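Local atomic coordinates of cytochrome P450 (PDB entry 6G5O), a protein that is a member of the cytochrome P450 family, with the family's mainly helical fold around a heme, modelled as protoporphyrin IX containing iron. Residues A97-K102 against T136-T141; A134-L137 against P142-E145. All blocks are in the same frame, centred on the assembly; numbering follows the deposited sequence.

Contact 1 of 2, residues A97-K102 against T136-T141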
# COMPACT_ATOMS: atom_id res chain seq x y z
N ALA A 97 -20.86 8.30 3.64
CA ALA A 97 -20.68 9.68 4.12
C ALA A 97 -20.27 9.74 5.57
O ALA A 97 -19.41 10.52 5.92
CB ALA A 97 -21.95 10.50 3.88
N GLU A 98 -20.87 8.90 6.40
CA GLU A 98 -20.60 8.94 7.85
C GLU A 98 -19.15 8.60 8.14
O GLU A 98 -18.50 9.28 8.94
CB GLU A 98 -21.55 8.00 8.60
CG GLU A 98 -21.27 7.88 10.10
CD GLU A 98 -22.29 7.02 10.85
OE1 GLU A 98 -23.12 6.33 10.20
OE2 GLU A 98 -22.26 7.03 12.12
N TYR A 99 -18.64 7.59 7.44
CA TYR A 99 -17.23 7.18 7.56
C TYR A 99 -16.30 8.30 7.14
O TYR A 99 -15.34 8.59 7.84
CB TYR A 99 -17.02 5.94 6.69
CG TYR A 99 -15.68 5.21 6.74
CD1 TYR A 99 -14.49 5.79 6.33
CD2 TYR A 99 -15.65 3.84 7.05
CE1 TYR A 99 -13.31 5.07 6.30
CE2 TYR A 99 -14.48 3.13 7.05
CZ TYR A 99 -13.32 3.72 6.67
OH TYR A 99 -12.15 2.96 6.66
N GLN A 100 -16.54 8.90 5.99
CA GLN A 100 -15.74 10.03 5.55
C GLN A 100 -15.79 11.25 6.47
O GLN A 100 -14.79 11.97 6.55
CB GLN A 100 -16.06 10.46 4.10
CG GLN A 100 -15.49 9.47 3.10
CD GLN A 100 -15.71 9.80 1.64
OE1 GLN A 100 -15.62 10.97 1.22
NE2 GLN A 100 -15.97 8.76 0.85
N GLU A 101 -16.92 11.49 7.14
CA GLU A 101 -16.99 12.62 8.12
C GLU A 101 -16.07 12.39 9.31
O GLU A 101 -15.39 13.32 9.77
CB GLU A 101 -18.38 12.78 8.72
CG GLU A 101 -19.35 13.59 7.91
CD GLU A 101 -20.80 13.20 8.16
OE1 GLU A 101 -21.13 12.66 9.25
OE2 GLU A 101 -21.60 13.43 7.24
N LYS A 102 -16.09 11.16 9.84
CA LYS A 102 -15.22 10.84 10.96
C LYS A 102 -13.75 10.96 10.58
O LYS A 102 -12.91 11.41 11.38
CB LYS A 102 -15.47 9.43 11.45
CG LYS A 102 -16.83 9.20 12.05
CD LYS A 102 -17.10 7.70 12.00
CE LYS A 102 -18.51 7.33 12.40
NZ LYS A 102 -18.85 7.81 13.75
N THR A 136 -8.99 2.37 12.71
CA THR A 136 -10.07 2.09 13.65
C THR A 136 -11.45 2.17 12.97
O THR A 136 -12.41 1.40 13.34
CB THR A 136 -10.07 3.04 14.85
OG1 THR A 136 -10.22 4.39 14.40
CG2 THR A 136 -8.75 2.90 15.64
N LEU A 137 -11.56 3.06 11.98
CA LEU A 137 -12.79 3.16 11.17
C LEU A 137 -12.98 1.96 10.25
O LEU A 137 -14.09 1.47 10.13
CB LEU A 137 -12.81 4.43 10.30
CG LEU A 137 -12.54 5.75 11.05
CD1 LEU A 137 -12.47 6.94 10.13
CD2 LEU A 137 -13.59 5.97 12.13
N LEU A 138 -11.95 1.54 9.57
CA LEU A 138 -12.06 0.39 8.68
C LEU A 138 -12.42 -0.88 9.46
O LEU A 138 -13.27 -1.66 9.03
CB LEU A 138 -10.77 0.15 7.89
CG LEU A 138 -10.82 -0.89 6.77
CD1 LEU A 138 -11.65 -0.43 5.57
CD2 LEU A 138 -9.43 -1.29 6.33
N LEU A 139 -11.76 -1.06 10.60
CA LEU A 139 -11.97 -2.20 11.45
C LEU A 139 -13.21 -2.09 12.35
O LEU A 139 -13.70 -3.10 12.86
CB LEU A 139 -10.73 -2.45 12.28
CG LEU A 139 -9.69 -3.42 11.75
CD1 LEU A 139 -9.37 -3.10 10.33
CD2 LEU A 139 -8.45 -3.35 12.63
N ASN A 140 -13.71 -0.86 12.53
CA ASN A 140 -14.85 -0.57 13.40
C ASN A 140 -14.58 -1.05 14.84
O ASN A 140 -15.41 -1.73 15.45
CB ASN A 140 -16.14 -1.18 12.84
CG ASN A 140 -17.39 -0.67 13.55
OD1 ASN A 140 -17.43 0.47 14.01
ND2 ASN A 140 -18.42 -1.50 13.63
N THR A 141 -13.37 -0.73 15.32
CA THR A 141 -12.96 -0.89 16.69
C THR A 141 -13.05 0.46 17.43
O THR A 141 -13.12 1.54 16.82
CB THR A 141 -11.49 -1.35 16.82
OG1 THR A 141 -10.61 -0.35 16.29
CG2 THR A 141 -11.22 -2.62 16.12
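In the heme-bearing cytochrome P450 fold, this helix-to-helix contact sets the first turn of helix 97-117 against the last turn of helix 122-139. Tyr99 and Leu137 carry it. The tyrosine ring leaves its helix with CG anti to the backbone N (chi1 -173°) and reaches the backbone of Leu137 and Leu138. Leu137 CB lies over one ring face, offset toward the rim, in a CH-pi contact 4.0 Å from the Tyr99 ring centroid. Tyr99 CE2 comes 3.5 Å from Leu137 O. At the ring's far end, Tyr99 OH sits 3.4 Å from Leu138 CB. Tyr99 OH is also 3.2 Å from Leu138 N, but the angle is too poor for a hydrogen bond; the hydroxyl is hydrogen-bonded to His335 ND1 instead. The methyl ends of Leu137 meet Lys102, three residues further along helix 97-117, with Leu137 CD2 3.9 Å from Lys102 CD. The lysine tip turns away from the contact, and its salt bridge to Glu98 is long. Helix 122-139 ends in a Schellman motif with Asn140 as the C-prime residue. Arg93 hydrogen-bonds Leu137 O and Leu138 O there. Between the two segments the join is CH-pi and apolar packing; the polar ties go to Arg93 and His335.

Contact 2 of 2, residues A134-L137 against P142-E145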
# COMPACT_ATOMS: atom_id res chain seq x y z
N ALA A 134 -7.05 6.13 11.32
CA ALA A 134 -7.94 5.81 10.21
C ALA A 134 -8.29 4.32 10.19
O ALA A 134 -9.36 3.94 9.78
CB ALA A 134 -7.32 6.21 8.91
N LEU A 135 -7.41 3.48 10.70
CA LEU A 135 -7.63 2.02 10.68
C LEU A 135 -8.72 1.57 11.66
O LEU A 135 -9.36 0.53 11.42
CB LEU A 135 -6.34 1.28 10.93
CG LEU A 135 -6.36 -0.27 10.79
CD1 LEU A 135 -6.78 -0.68 9.39
CD2 LEU A 135 -5.03 -0.91 11.16
N THR A 136 -8.99 2.37 12.71
CA THR A 136 -10.07 2.09 13.65
C THR A 136 -11.45 2.17 12.97
O THR A 136 -12.41 1.40 13.34
CB THR A 136 -10.07 3.04 14.85
OG1 THR A 136 -10.22 4.39 14.40
CG2 THR A 136 -8.75 2.90 15.64
N LEU A 137 -11.56 3.06 11.98
CA LEU A 137 -12.79 3.16 11.17
C LEU A 137 -12.98 1.96 10.25
O LEU A 137 -14.09 1.47 10.13
CB LEU A 137 -12.81 4.43 10.30
CG LEU A 137 -12.54 5.75 11.05
CD1 LEU A 137 -12.47 6.94 10.13
CD2 LEU A 137 -13.59 5.97 12.13
N PRO A 142 -13.02 0.41 18.76
CA PRO A 142 -12.91 1.68 19.49
C PRO A 142 -11.67 2.51 19.08
O PRO A 142 -10.58 1.98 18.83
CB PRO A 142 -12.81 1.24 20.97
CG PRO A 142 -13.42 -0.15 21.01
CD PRO A 142 -13.16 -0.77 19.66
N PHE A 143 -11.84 3.82 19.02
CA PHE A 143 -10.73 4.71 18.68
C PHE A 143 -9.44 4.45 19.47
O PHE A 143 -8.33 4.53 18.92
CB PHE A 143 -11.20 6.13 18.89
CG PHE A 143 -10.17 7.18 18.60
CD1 PHE A 143 -9.30 7.59 19.61
CD2 PHE A 143 -10.04 7.73 17.31
CE1 PHE A 143 -8.34 8.57 19.35
CE2 PHE A 143 -9.08 8.70 17.06
CZ PHE A 143 -8.24 9.12 18.08
N SER A 144 -9.56 4.12 20.74
CA SER A 144 -8.39 3.96 21.62
C SER A 144 -7.46 2.80 21.22
O SER A 144 -6.32 2.74 21.65
CB SER A 144 -8.87 3.72 23.05
OG SER A 144 -9.40 2.41 23.16
N GLU A 145 -7.96 1.87 20.40
CA GLU A 145 -7.10 0.77 19.93
C GLU A 145 -5.92 1.28 19.09
O GLU A 145 -4.90 0.61 18.98
CB GLU A 145 -7.94 -0.25 19.15
CG GLU A 145 -7.35 -1.64 19.05
CD GLU A 145 -7.15 -2.35 20.38
OE1 GLU A 145 -6.29 -3.26 20.42
OE2 GLU A 145 -7.85 -2.03 21.37
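This is a short-range packing contact between the C-terminal turn of a helix and the turn that follows it. Thr136, near the end of helix 122-139 in the P450 fold, meets Pro142 and Phe143 of a type I beta turn running from Pro142 to Glu145. The turn leads the chain toward helix 145-152. It is closed by its own backbone bond, Glu145 N to Pro142 O at 3.1 Å. The chain turns back after the helix end at Asn140, so that the CA atoms of Thr136 and Phe143 are 5.7 Å apart.

The touching is done mainly by one methyl group. Thr136 CG2 points at the backbone of the turn and lies 3.8 Å from Pro142 O. It meets the carbonyl oxygens of both Pro142 and Phe143 by van der Waals contact. The placement follows from chi1 of 60°, which sets CG2 anti to the carbonyl carbon and beside the backbone N. The same torsion leaves OG1 between the backbone N and the carbonyl carbon, where it hydrogen-bonds to Arg133 O on its own helix. The hydroxyl is thus satisfied by the carbonyl three residues back, and the methyl is what the helix presents to the turn.

Phe143 takes a smaller part. Its ring approaches OG1 obliquely, with CD2 4.4 Å from Thr136 OG1. Phe143 is exposed, whereas Thr136 is buried. Ser146 and Trp149 of helix 145-152 and Gln106 of helix 97-117 also touch the threonine. Both turn carbonyls have polar partners: Pro142 O takes Glu145 N, and Phe143 O is hydrogen-bonded to Ser146 OG. Glu145 heads elsewhere, its OE1 bonded to Tyr175 OH. The closest approach across the contact is Thr136 CG2 to Phe143 O, at 3.7 Å.

Overall arrangement
Contacts 1 and 2 share Thr136 and Leu137, and both use the end of helix 122-139. Their centres are about 8 Å apart. Leu137 faces helix 97-117 in contact 1, while the neighbouring Thr136 faces the turn 142-145 in contact 2. The helix end is thus packed against an earlier helix and against the chain that follows it. Contact 1 is the one that reaches the heme: Leu138 belongs to its pocket, with its side chain about 4 Å from the ligand. In contact 2 the side chain of Thr136 is about 12 Å from the bound heme. Both centres lie about 19 Å from the centre of the chain.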